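Local coordinates for protein PelD (Pseudomonas aeruginosa, PDB 4ETZ) that binds the second messenger cyclic di-GMP, chiefly through its GGDEF domain, and takes part in pellicle formation as a membrane-associated effector, at residues Q165-Y170 and L212-R217; A185-F190 and L228-L233; V108-T113 and D148-D153. All blocks are in the same frame, centred on the assembly; numbering follows the deposited sequence.

Contact 1: residues Q165-Y170 and L212-R217. With C2E (9,9'-[(2R,3R,3aS,5S,7aR,9R,10R,10aS,12S,14aR)-3,5,10,12-tetrahydroxy-5,12-dioxidooctahydro-2H,7H-difuro[3,2-d:3',2'-j][1,3,7,9,2,8]tetraoxadiphosphacyclododecine-2,9-diyl]bis(2-amino-1,9-dihydro-6H-purin-6-one)), chain C.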
loop_
_atom_site.group_PDB
_atom_site.type_symbol
_atom_site.label_atom_id
_atom_site.label_comp_id
_atom_site.label_asym_id
_atom_site.label_seq_id
_atom_site.Cartn_x
_atom_site.Cartn_y
_atom_site.Cartn_z
ATOM N N GLN A 165 -2.248 -1.261 13.429
ATOM C CA GLN A 165 -3.112 -1.754 12.354
ATOM C C GLN A 165 -2.685 -1.248 10.997
ATOM O O GLN A 165 -2.612 -2.035 10.044
ATOM C CB GLN A 165 -4.587 -1.426 12.603
ATOM C CG GLN A 165 -5.279 -2.414 13.523
ATOM C CD GLN A 165 -6.794 -2.320 13.437
ATOM O OE1 GLN A 165 -7.386 -2.501 12.368
ATOM N NE2 GLN A 165 -7.432 -2.057 14.575
ATOM N N ARG A 166 -2.381 0.050 10.902
ATOM C CA ARG A 166 -1.946 0.591 9.629
ATOM C C ARG A 166 -0.590 -0.009 9.220
ATOM O O ARG A 166 -0.349 -0.239 8.050
ATOM C CB ARG A 166 -1.944 2.128 9.580
ATOM C CG ARG A 166 -0.761 2.840 10.211
ATOM C CD ARG A 166 -0.326 4.082 9.379
ATOM N NE ARG A 166 -1.414 5.031 9.135
ATOM C CZ ARG A 166 -1.728 6.054 9.928
ATOM N NH1 ARG A 166 -1.036 6.287 11.043
ATOM N NH2 ARG A 166 -2.738 6.856 9.598
ATOM N N PHE A 167 0.282 -0.259 10.196
ATOM C CA PHE A 167 1.558 -0.838 9.866
ATOM C C PHE A 167 1.319 -2.205 9.196
ATOM O O PHE A 167 1.807 -2.439 8.134
ATOM C CB PHE A 167 2.505 -0.972 11.083
ATOM C CG PHE A 167 3.879 -1.456 10.704
ATOM C CD1 PHE A 167 4.851 -0.544 10.280
ATOM C CD2 PHE A 167 4.183 -2.814 10.705
ATOM C CE1 PHE A 167 6.122 -0.966 9.873
ATOM C CE2 PHE A 167 5.469 -3.253 10.292
ATOM C CZ PHE A 167 6.430 -2.305 9.867
ATOM N N SER A 168 0.587 -3.105 9.838
ATOM C CA SER A 168 0.454 -4.449 9.285
ATOM C C SER A 168 -0.323 -4.519 7.955
ATOM O O SER A 168 0.026 -5.305 7.072
ATOM C CB SER A 168 -0.113 -5.391 10.331
ATOM O OG SER A 168 -1.140 -4.717 11.015
ATOM N N GLN A 169 -1.327 -3.666 7.778
ATOM C CA GLN A 169 -2.035 -3.614 6.495
ATOM C C GLN A 169 -1.129 -3.121 5.384
ATOM O O GLN A 169 -1.169 -3.633 4.263
ATOM C CB GLN A 169 -3.342 -2.800 6.571
ATOM C CG GLN A 169 -3.279 -1.494 7.343
ATOM C CD GLN A 169 -4.661 -0.837 7.564
ATOM O OE1 GLN A 169 -4.944 0.242 7.015
ATOM N NE2 GLN A 169 -5.519 -1.482 8.370
ATOM N N TYR A 170 -0.302 -2.129 5.681
ATOM C CA TYR A 170 0.655 -1.669 4.689
ATOM C C TYR A 170 1.709 -2.730 4.349
ATOM O O TYR A 170 2.212 -2.772 3.214
ATOM C CB TYR A 170 1.379 -0.421 5.170
ATOM C CG TYR A 170 0.716 0.908 4.841
ATOM C CD1 TYR A 170 1.439 1.909 4.206
ATOM C CD2 TYR A 170 -0.609 1.183 5.227
ATOM C CE1 TYR A 170 0.878 3.150 3.929
ATOM C CE2 TYR A 170 -1.197 2.438 4.964
ATOM C CZ TYR A 170 -0.438 3.420 4.314
ATOM O OH TYR A 170 -0.961 4.670 4.010
ATOM N N LEU A 212 4.711 7.433 1.787
ATOM C CA LEU A 212 4.000 6.204 2.212
ATOM C C LEU A 212 4.701 5.353 3.264
ATOM O O LEU A 212 4.151 4.331 3.701
ATOM C CB LEU A 212 3.693 5.313 1.005
ATOM C CG LEU A 212 2.370 5.259 0.222
ATOM C CD1 LEU A 212 1.195 6.249 0.531
ATOM C CD2 LEU A 212 2.709 5.195 -1.257
ATOM N N ASP A 213 5.910 5.730 3.673
ATOM C CA ASP A 213 6.558 4.990 4.764
ATOM C C ASP A 213 5.736 4.968 6.026
ATOM O O ASP A 213 5.128 5.983 6.407
ATOM C CB ASP A 213 7.959 5.566 5.037
ATOM C CG ASP A 213 8.852 5.479 3.829
ATOM O OD1 ASP A 213 8.451 4.882 2.784
ATOM O OD2 ASP A 213 9.965 6.035 3.911
ATOM N N VAL A 214 5.677 3.809 6.669
ATOM C CA VAL A 214 4.989 3.712 7.951
ATOM C C VAL A 214 5.943 3.170 9.009
ATOM O O VAL A 214 6.889 2.454 8.682
ATOM C CB VAL A 214 3.710 2.845 7.905
ATOM C CG1 VAL A 214 2.538 3.645 7.215
ATOM C CG2 VAL A 214 3.981 1.545 7.202
ATOM N N GLN A 215 5.660 3.507 10.264
ATOM C CA GLN A 215 6.538 3.171 11.364
ATOM C C GLN A 215 5.784 2.533 12.513
ATOM O O GLN A 215 4.598 2.786 12.748
ATOM C CB GLN A 215 7.290 4.409 11.873
ATOM C CG GLN A 215 8.143 5.156 10.833
ATOM C CD GLN A 215 8.955 6.282 11.441
ATOM O OE1 GLN A 215 8.695 6.687 12.567
ATOM N NE2 GLN A 215 9.965 6.783 10.698
ATOM N N LEU A 216 6.497 1.726 13.269
ATOM C CA LEU A 216 5.945 1.166 14.465
ATOM C C LEU A 216 6.988 1.214 15.579
ATOM O O LEU A 216 8.107 0.713 15.429
ATOM C CB LEU A 216 5.495 -0.273 14.191
ATOM C CG LEU A 216 4.063 -0.752 14.464
ATOM C CD1 LEU A 216 4.088 -2.261 14.662
ATOM C CD2 LEU A 216 3.369 -0.064 15.651
ATOM N N ARG A 217 6.608 1.828 16.700
ATOM C CA ARG A 217 7.464 1.892 17.887
ATOM C C ARG A 217 7.168 0.693 18.780
ATOM O O ARG A 217 6.027 0.524 19.249
ATOM C CB ARG A 217 7.212 3.185 18.655
ATOM C CG ARG A 217 7.306 4.436 17.797
ATOM C CD ARG A 217 6.835 5.651 18.588
ATOM N NE ARG A 217 5.466 6.073 18.278
ATOM C CZ ARG A 217 4.902 7.188 18.747
ATOM N NH1 ARG A 217 5.582 8.006 19.559
ATOM N NH2 ARG A 217 3.650 7.486 18.407
HETATM P P1 C2E C . 17.010 12.475 -1.243
HETATM O O2P C2E C . 18.503 12.703 -1.122
HETATM O O1P C2E C . 16.136 12.842 -0.067
HETATM O "O5'" C2E C . 16.645 10.980 -1.591
HETATM C "C5'" C2E C . 17.261 10.244 -2.656
HETATM C "C4'" C2E C . 16.535 8.913 -2.855
HETATM O "O4'" C2E C . 16.587 8.168 -1.649
HETATM C "C3'" C2E C . 15.030 9.039 -3.105
HETATM O "O3'" C2E C . 14.670 9.259 -4.458
HETATM C "C2'" C2E C . 14.432 7.754 -2.589
HETATM O "O2'" C2E C . 14.410 6.751 -3.607
HETATM C "C1'" C2E C . 15.374 7.396 -1.461
HETATM N N9 C2E C . 14.772 7.855 -0.174
HETATM C C8 C2E C . 15.256 8.874 0.545
HETATM N N7 C2E C . 14.577 9.071 1.677
HETATM C C5 C2E C . 13.581 8.151 1.695
HETATM C C6 C2E C . 12.466 7.794 2.600
HETATM O O6 C2E C . 12.225 8.450 3.772
HETATM N N1 C2E C . 11.670 6.752 2.239
HETATM C C2 C2E C . 11.823 6.045 1.072
HETATM N N2 C2E C . 10.967 5.038 0.813
HETATM N N3 C2E C . 12.831 6.308 0.206
HETATM C C4 C2E C . 13.712 7.338 0.461
HETATM P P11 C2E C . 13.345 10.108 -4.807
HETATM O O21 C2E C . 13.208 10.045 -6.307
HETATM O O11 C2E C . 12.175 9.624 -3.987
HETATM O O5A C2E C . 13.757 11.581 -4.385
HETATM C C5A C2E C . 14.755 12.296 -5.084
HETATM C C4A C2E C . 14.914 13.608 -4.358
HETATM O O4A C2E C . 13.645 14.257 -4.371
HETATM C C3A C2E C . 15.193 13.440 -2.883
HETATM O O3A C2E C . 16.561 13.296 -2.558
HETATM C C2A C2E C . 14.653 14.707 -2.275
HETATM O O2A C2E C . 15.549 15.799 -2.410
HETATM C C1A C2E C . 13.454 14.981 -3.144
HETATM N N91 C2E C . 12.279 14.429 -2.448
HETATM C C81 C2E C . 11.668 13.270 -2.764
HETATM N N71 C2E C . 10.616 13.044 -1.936
HETATM C C51 C2E C . 10.582 14.069 -1.066
HETATM C C61 C2E C . 9.717 14.437 0.063
HETATM O O61 C2E C . 8.695 13.619 0.369
HETATM N N11 C2E C . 9.971 15.543 0.764
HETATM C C21 C2E C . 11.009 16.354 0.415
HETATM N N21 C2E C . 11.223 17.478 1.137
HETATM N N31 C2E C . 11.835 16.068 -0.627
HETATM C C41 C2E C . 11.671 14.967 -1.389
#
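V214, at the start of strand 214-219, lies against R166, F167 and Y170 of helix 162-181, its two methyls meeting different groups. From CB the branches part: CG1 lies anti to the carbonyl carbon (chi1 -76°), and it meets both R166 and Y170. V214 CG1 sits over one face of the Y170 ring, offset toward the rim and 3.9 Å from the centroid, a CH-pi contact. The same methyl touches the aliphatic part of R166, with V214 CG1 and R166 CD 3.6 Å apart. CG2 goes the other way, into the angle between F167 CD1 and Y170 CB, each 3.8 Å from V214 CG2.

F167 carries the contact further along the strand. L216 CB stands over one face of its ring in a second CH-pi contact, while V214 O lies in the ring plane at the edge, 3.7 Å from F167 CE1. The Y170 ring likewise turns an edge to the backbone, with Y170 CE1 3.5 Å from L212 O; its hydroxyl is hydrogen-bonded to R11.

D213 points away from the helix, and its carboxylate meets the bound cyclic di-GMP. It takes two nearly straight bonds from one guanine, D213 OD2 from C2E N1 at a very short 2.5 Å and D213 OD1 from C2E N2 at 3.2 Å.

The axes of 165-170 and 214-217 run at 130° and come within 8.0 Å. Strand 214-219 is outermost in the GGDEF-domain sheet and pairs with strand 225-231, whose L228 and L230 also touch F167; L212 reaches across to helix 2-16.

Contact 2: residues A185-F190 and L228-L233. With C2E (9,9'-[(2R,3R,3aS,5S,7aR,9R,10R,10aS,12S,14aR)-3,5,10,12-tetrahydroxy-5,12-dioxidooctahydro-2H,7H-difuro[3,2-d:3',2'-j][1,3,7,9,2,8]tetraoxadiphosphacyclododecine-2,9-diyl]bis(2-amino-1,9-dihydro-6H-purin-6-one)), chain C.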
loop_
_atom_site.group_PDB
_atom_site.type_symbol
_atom_site.label_atom_id
_atom_site.label_comp_id
_atom_site.label_asym_id
_atom_site.label_seq_id
_atom_site.Cartn_x
_atom_site.Cartn_y
_atom_site.Cartn_z
ATOM N N ALA A 185 10.022 -3.708 -1.769
ATOM C CA ALA A 185 9.818 -2.881 -0.585
ATOM C C ALA A 185 10.911 -3.282 0.363
ATOM O O ALA A 185 11.570 -4.320 0.171
ATOM C CB ALA A 185 8.443 -3.110 0.047
ATOM N N CYS A 186 11.113 -2.441 1.375
ATOM C CA CYS A 186 12.171 -2.666 2.352
ATOM C C CYS A 186 11.629 -2.439 3.741
ATOM O O CYS A 186 10.853 -1.472 3.994
ATOM C CB CYS A 186 13.309 -1.681 2.114
ATOM S SG CYS A 186 14.825 -2.141 2.918
ATOM N N LEU A 187 12.031 -3.324 4.638
ATOM C CA LEU A 187 11.762 -3.175 6.036
ATOM C C LEU A 187 13.082 -2.945 6.779
ATOM O O LEU A 187 14.051 -3.673 6.587
ATOM C CB LEU A 187 11.161 -4.461 6.558
ATOM C CG LEU A 187 9.850 -4.567 7.320
ATOM C CD1 LEU A 187 9.757 -5.979 7.919
ATOM C CD2 LEU A 187 9.671 -3.482 8.382
ATOM N N TYR A 188 13.111 -1.939 7.629
ATOM C CA TYR A 188 14.234 -1.755 8.538
ATOM C C TYR A 188 13.751 -1.879 9.951
ATOM O O TYR A 188 12.692 -1.315 10.314
ATOM C CB TYR A 188 14.800 -0.351 8.410
ATOM C CG TYR A 188 15.751 -0.160 7.264
ATOM C CD1 TYR A 188 17.091 -0.592 7.353
ATOM C CD2 TYR A 188 15.340 0.497 6.104
ATOM C CE1 TYR A 188 17.999 -0.369 6.294
ATOM C CE2 TYR A 188 16.228 0.711 5.033
ATOM C CZ TYR A 188 17.540 0.269 5.128
ATOM O OH TYR A 188 18.393 0.507 4.079
ATOM N N ALA A 189 14.556 -2.532 10.765
ATOM C CA ALA A 189 14.398 -2.482 12.196
ATOM C C ALA A 189 15.598 -1.766 12.822
ATOM O O ALA A 189 16.745 -2.244 12.708
ATOM C CB ALA A 189 14.247 -3.927 12.772
ATOM N N PHE A 190 15.335 -0.642 13.493
ATOM C CA PHE A 190 16.339 0.030 14.305
ATOM C C PHE A 190 16.203 -0.397 15.751
ATOM O O PHE A 190 15.210 -0.062 16.425
ATOM C CB PHE A 190 16.264 1.556 14.137
ATOM C CG PHE A 190 16.378 1.994 12.720
ATOM C CD1 PHE A 190 17.632 2.151 12.128
ATOM C CD2 PHE A 190 15.230 2.180 11.932
ATOM C CE1 PHE A 190 17.751 2.512 10.771
ATOM C CE2 PHE A 190 15.315 2.598 10.600
ATOM C CZ PHE A 190 16.578 2.752 9.996
ATOM N N LEU A 228 10.463 -0.055 13.889
ATOM C CA LEU A 228 10.228 -0.623 12.534
ATOM C C LEU A 228 9.840 0.409 11.532
ATOM O O LEU A 228 8.925 1.209 11.774
ATOM C CB LEU A 228 9.071 -1.623 12.560
ATOM C CG LEU A 228 9.293 -3.108 12.339
ATOM C CD1 LEU A 228 10.550 -3.608 13.052
ATOM C CD2 LEU A 228 8.064 -3.885 12.759
ATOM N N VAL A 229 10.511 0.390 10.391
ATOM C CA VAL A 229 10.185 1.266 9.301
ATOM C C VAL A 229 9.963 0.389 8.053
ATOM O O VAL A 229 10.837 -0.410 7.694
ATOM C CB VAL A 229 11.310 2.298 9.039
ATOM C CG1 VAL A 229 10.907 3.295 7.943
ATOM C CG2 VAL A 229 11.703 3.102 10.356
ATOM N N LEU A 230 8.802 0.562 7.406
ATOM C CA LEU A 230 8.496 -0.096 6.128
ATOM C C LEU A 230 8.550 0.941 5.049
ATOM O O LEU A 230 7.932 1.998 5.195
ATOM C CB LEU A 230 7.106 -0.717 6.165
ATOM C CG LEU A 230 6.590 -1.260 4.806
ATOM C CD1 LEU A 230 7.408 -2.513 4.385
ATOM C CD2 LEU A 230 5.079 -1.598 4.927
ATOM N N LEU A 231 9.303 0.669 3.986
ATOM C CA LEU A 231 9.421 1.536 2.826
ATOM C C LEU A 231 8.678 0.871 1.626
ATOM O O LEU A 231 9.300 0.139 0.841
ATOM C CB LEU A 231 10.909 1.783 2.442
ATOM C CG LEU A 231 12.002 2.235 3.457
ATOM C CD1 LEU A 231 13.279 2.701 2.712
ATOM C CD2 LEU A 231 11.511 3.309 4.317
ATOM N N PRO A 232 7.351 1.139 1.480
ATOM C CA PRO A 232 6.587 0.570 0.351
ATOM C C PRO A 232 7.140 1.010 -0.963
ATOM O O PRO A 232 7.601 2.137 -1.088
ATOM C CB PRO A 232 5.156 1.181 0.524
ATOM C CG PRO A 232 5.082 1.572 1.941
ATOM C CD PRO A 232 6.479 1.917 2.399
ATOM N N LEU A 233 7.081 0.133 -1.960
ATOM C CA LEU A 233 7.344 0.520 -3.359
ATOM C C LEU A 233 8.694 1.209 -3.529
ATOM O O LEU A 233 8.820 2.207 -4.246
ATOM C CB LEU A 233 6.209 1.382 -3.931
ATOM C CG LEU A 233 4.781 0.815 -3.843
ATOM C CD1 LEU A 233 3.743 1.900 -4.054
ATOM C CD2 LEU A 233 4.588 -0.316 -4.866
HETATM P P1 C2E C . 17.010 12.475 -1.243
HETATM O O2P C2E C . 18.503 12.703 -1.122
HETATM O O1P C2E C . 16.136 12.842 -0.067
HETATM O "O5'" C2E C . 16.645 10.980 -1.591
HETATM C "C5'" C2E C . 17.261 10.244 -2.656
HETATM C "C4'" C2E C . 16.535 8.913 -2.855
HETATM O "O4'" C2E C . 16.587 8.168 -1.649
HETATM C "C3'" C2E C . 15.030 9.039 -3.105
HETATM O "O3'" C2E C . 14.670 9.259 -4.458
HETATM C "C2'" C2E C . 14.432 7.754 -2.589
HETATM O "O2'" C2E C . 14.410 6.751 -3.607
HETATM C "C1'" C2E C . 15.374 7.396 -1.461
HETATM N N9 C2E C . 14.772 7.855 -0.174
HETATM C C8 C2E C . 15.256 8.874 0.545
HETATM N N7 C2E C . 14.577 9.071 1.677
HETATM C C5 C2E C . 13.581 8.151 1.695
HETATM C C6 C2E C . 12.466 7.794 2.600
HETATM O O6 C2E C . 12.225 8.450 3.772
HETATM N N1 C2E C . 11.670 6.752 2.239
HETATM C C2 C2E C . 11.823 6.045 1.072
HETATM N N2 C2E C . 10.967 5.038 0.813
HETATM N N3 C2E C . 12.831 6.308 0.206
HETATM C C4 C2E C . 13.712 7.338 0.461
HETATM P P11 C2E C . 13.345 10.108 -4.807
HETATM O O21 C2E C . 13.208 10.045 -6.307
HETATM O O11 C2E C . 12.175 9.624 -3.987
HETATM O O5A C2E C . 13.757 11.581 -4.385
HETATM C C5A C2E C . 14.755 12.296 -5.084
HETATM C C4A C2E C . 14.914 13.608 -4.358
HETATM O O4A C2E C . 13.645 14.257 -4.371
HETATM C C3A C2E C . 15.193 13.440 -2.883
HETATM O O3A C2E C . 16.561 13.296 -2.558
HETATM C C2A C2E C . 14.653 14.707 -2.275
HETATM O O2A C2E C . 15.549 15.799 -2.410
HETATM C C1A C2E C . 13.454 14.981 -3.144
HETATM N N91 C2E C . 12.279 14.429 -2.448
HETATM C C81 C2E C . 11.668 13.270 -2.764
HETATM N N71 C2E C . 10.616 13.044 -1.936
HETATM C C51 C2E C . 10.582 14.069 -1.066
HETATM C C61 C2E C . 9.717 14.437 0.063
HETATM O O61 C2E C . 8.695 13.619 0.369
HETATM N N11 C2E C . 9.971 15.543 0.764
HETATM C C21 C2E C . 11.009 16.354 0.415
HETATM N N21 C2E C . 11.223 17.478 1.137
HETATM N N31 C2E C . 11.835 16.068 -0.627
HETATM C C41 C2E C . 11.671 14.967 -1.389
#
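A first torsion of -55° sets the F190 ring beside its own backbone N and brings the ring edge against V229 CG2, while a similar turn in L231 (chi1 -50°) places that residue's methyls beside a guanine of cyclic di-GMP. These residues belong to two central strands of the antiparallel sheet in the GGDEF domain, 185-192 and 225-231, whose segments 185-190 and 228-231 run at 169° to each other. C186 with L231 and Y188 with V229 are hydrogen-bonded pairs, between which L187 and L230 form a non-hydrogen-bonded pair. Three of the four backbone bonds are short and straight, among them L231 N to C186 O at 2.6 Å. The fourth, C186 N to L231 O at 3.2 Å, is longer, and its donor stands above the carbonyl plane, where strand 225-231 gives way to P232.

The two faces of the sheet have different neighbours. L187, A189, L228 and L230 share one face, where A189 CB meets L228 CD1 at 3.7 Å and F167 of helix 162-181 touches L187. C186, Y188, V229 and L231 lie on the other, beside helix 236-253; Y242 of that helix touches both V229 and L231, and the Y188 hydroxyl bonds to the carbonyl of S239. F190 also reaches this side: V229 CG2 lies in its ring plane, 3.7 Å from F190 CE2. Farther along, the guanine amino group rests against L231, with L231 CD1 3.8 Å from C2E N2.

Contact 3: residues V108-T113 and D148-D153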
loop_
_atom_site.group_PDB
_atom_site.type_symbol
_atom_site.label_atom_id
_atom_site.label_comp_id
_atom_site.label_asym_id
_atom_site.label_seq_id
_atom_site.Cartn_x
_atom_site.Cartn_y
_atom_site.Cartn_z
ATOM N N VAL A 108 -11.547 -4.657 -13.629
ATOM C CA VAL A 108 -10.575 -4.590 -12.530
ATOM C C VAL A 108 -11.330 -4.381 -11.210
ATOM O O VAL A 108 -11.889 -3.295 -10.978
ATOM C CB VAL A 108 -9.570 -3.440 -12.694
ATOM C CG1 VAL A 108 -8.431 -3.554 -11.647
ATOM C CG2 VAL A 108 -9.008 -3.417 -14.096
ATOM N N PRO A 109 -11.348 -5.418 -10.349
ATOM C CA PRO A 109 -11.937 -5.245 -9.034
ATOM C C PRO A 109 -10.966 -4.505 -8.092
ATOM O O PRO A 109 -9.759 -4.674 -8.221
ATOM C CB PRO A 109 -12.146 -6.686 -8.559
ATOM C CG PRO A 109 -11.017 -7.500 -9.219
ATOM C CD PRO A 109 -10.503 -6.625 -10.411
ATOM N N LEU A 110 -11.495 -3.671 -7.209
ATOM C CA LEU A 110 -10.703 -3.024 -6.138
ATOM C C LEU A 110 -10.815 -3.798 -4.850
ATOM O O LEU A 110 -11.814 -3.702 -4.114
ATOM C CB LEU A 110 -11.084 -1.537 -5.904
ATOM C CG LEU A 110 -10.802 -0.510 -7.008
ATOM C CD1 LEU A 110 -11.530 -0.815 -8.350
ATOM C CD2 LEU A 110 -11.176 0.924 -6.513
ATOM N N VAL A 111 -9.759 -4.539 -4.548
ATOM C CA VAL A 111 -9.802 -5.516 -3.467
ATOM C C VAL A 111 -8.790 -5.126 -2.395
ATOM O O VAL A 111 -7.610 -4.931 -2.704
ATOM C CB VAL A 111 -9.469 -6.943 -4.030
ATOM C CG1 VAL A 111 -9.505 -8.028 -2.944
ATOM C CG2 VAL A 111 -10.379 -7.301 -5.222
ATOM N N ASP A 112 -9.238 -5.005 -1.149
ATOM C CA ASP A 112 -8.317 -4.643 -0.042
ATOM C C ASP A 112 -7.501 -5.873 0.471
ATOM O O ASP A 112 -7.703 -7.014 -0.010
ATOM C CB ASP A 112 -9.084 -3.936 1.103
ATOM C CG ASP A 112 -10.005 -4.876 1.873
ATOM O OD1 ASP A 112 -9.801 -6.103 1.809
ATOM O OD2 ASP A 112 -10.965 -4.409 2.540
ATOM N N THR A 113 -6.623 -5.637 1.447
ATOM C CA THR A 113 -5.714 -6.670 1.990
ATOM C C THR A 113 -6.430 -7.798 2.707
ATOM O O THR A 113 -5.840 -8.860 2.911
ATOM C CB THR A 113 -4.615 -6.074 2.938
ATOM O OG1 THR A 113 -5.236 -5.322 3.972
ATOM C CG2 THR A 113 -3.700 -5.122 2.185
ATOM N N ASP A 148 -7.377 -0.286 -0.278
ATOM C CA ASP A 148 -6.886 -0.192 1.094
ATOM C C ASP A 148 -7.170 1.187 1.668
ATOM O O ASP A 148 -7.617 1.299 2.807
ATOM C CB ASP A 148 -5.371 -0.416 1.182
ATOM C CG ASP A 148 -4.949 -1.840 0.874
ATOM O OD1 ASP A 148 -5.799 -2.750 0.788
ATOM O OD2 ASP A 148 -3.733 -2.051 0.709
ATOM N N LEU A 149 -6.921 2.217 0.868
ATOM C CA LEU A 149 -7.120 3.606 1.293
ATOM C C LEU A 149 -8.589 3.938 1.524
ATOM O O LEU A 149 -8.923 4.676 2.461
ATOM C CB LEU A 149 -6.476 4.595 0.304
ATOM C CG LEU A 149 -4.938 4.525 0.170
ATOM C CD1 LEU A 149 -4.457 5.351 -1.028
ATOM C CD2 LEU A 149 -4.207 5.042 1.436
ATOM N N LEU A 150 -9.471 3.372 0.696
ATOM C CA LEU A 150 -10.929 3.652 0.804
ATOM C C LEU A 150 -11.569 3.120 2.096
ATOM O O LEU A 150 -12.558 3.669 2.582
ATOM C CB LEU A 150 -11.690 3.138 -0.424
ATOM C CG LEU A 150 -11.282 3.814 -1.746
ATOM C CD1 LEU A 150 -11.928 3.125 -2.942
ATOM C CD2 LEU A 150 -11.677 5.293 -1.708
ATOM N N GLN A 151 -10.987 2.053 2.631
ATOM C CA GLN A 151 -11.383 1.490 3.925
ATOM C C GLN A 151 -10.476 2.013 5.055
ATOM O O GLN A 151 -10.756 1.775 6.223
ATOM C CB GLN A 151 -11.347 -0.056 3.877
ATOM C CG GLN A 151 -12.715 -0.783 3.740
ATOM C CD GLN A 151 -13.378 -1.165 5.070
ATOM O OE1 GLN A 151 -14.062 -2.204 5.177
ATOM N NE2 GLN A 151 -13.205 -0.317 6.084
ATOM N N SER A 152 -9.432 2.772 4.683
ATOM C CA SER A 152 -8.268 3.118 5.543
ATOM C C SER A 152 -8.494 4.278 6.523
ATOM O O SER A 152 -9.486 4.287 7.258
ATOM C CB SER A 152 -7.041 3.445 4.658
ATOM O OG SER A 152 -5.811 2.851 5.087
ATOM N N ASP A 153 -7.575 5.260 6.473
ATOM C CA ASP A 153 -7.308 6.281 7.531
ATOM C C ASP A 153 -8.436 6.623 8.527
ATOM O O ASP A 153 -8.187 6.731 9.734
ATOM C CB ASP A 153 -6.654 7.559 6.946
ATOM C CG ASP A 153 -5.120 7.444 6.801
ATOM O OD1 ASP A 153 -4.459 8.494 6.633
ATOM O OD2 ASP A 153 -4.563 6.318 6.855
#
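D148, near the end of helix 133-151, turns its carboxylate to the backbone where strand 106-111 of the GAF-domain sheet runs out at D112 and T113. This is the compact part of the contact, and the CA atoms of D112 and D148 are 4.8 Å apart. With chi1 at -69° the D148 carboxylate is swung to the side of its own backbone N, which carries OD1 across to the start of the turn. There D148 OD1 approaches D112 CA at 3.3 Å and accepts a weak hydrogen bond from T113 N at 3.1 Å, bent to 128° at the hydrogen. The side chains of T113 and D148 cross at about a right angle, and T113 CG2 lies against both carboxylate oxygens.

The aspartate has a stronger partner beyond the two segments, for OD2 forms a salt bridge with R173 NE of helix 162-181. NH1 of the same arginine bonds to V111 O, and R173 thereby ties the strand end and the helix end to helix 162-181 of the GGDEF domain. D112 turns its own carboxylate elsewhere: OD1 accepts a hydrogen bond from the backbone N of R116, across the turn that joins strands 106-111 and 117-123. The two carboxylates keep apart, with D112 OD1 5.3 Å from D148 OD1, and the nearby arginine would be expected to help stabilise the negative charge of D148.

Away from this polar centre the segments meet more loosely. Q151, partly exposed, comes no nearer to D112 than 4.2 Å, from Q151 CG to D112 OD2. On the apolar side L110 also packs on A143, I146 and A147 earlier in helix 133-151, and it meets L150 through methyls alone, L110 CD2 lying 4.3 Å from L150 CD1.

Contacts 1 and 2, their centres 9 Å apart, both involve the GGDEF-domain sheet, and both touch the ligand. Strands 214-219 and 225-231 join them through probable hydrogen bonds, L216 N to L228 O at 2.9 Å and L230 N to V214 O at 3.0 Å. D213 from contact 1 and L231 from contact 2 meet beside the same guanine, D213 OD2 lying 3.2 Å from L231 CD2. Contact 3, in the GAF domain, is about 15 Å from contact 1 and 21 Å from contact 2, centre to centre, and away from the ligand pocket. Helix 162-181 bridges the domains: Q169 O touches T113 CG2 at 3.6 Å, and R166 makes a long, weak ion pair with D153.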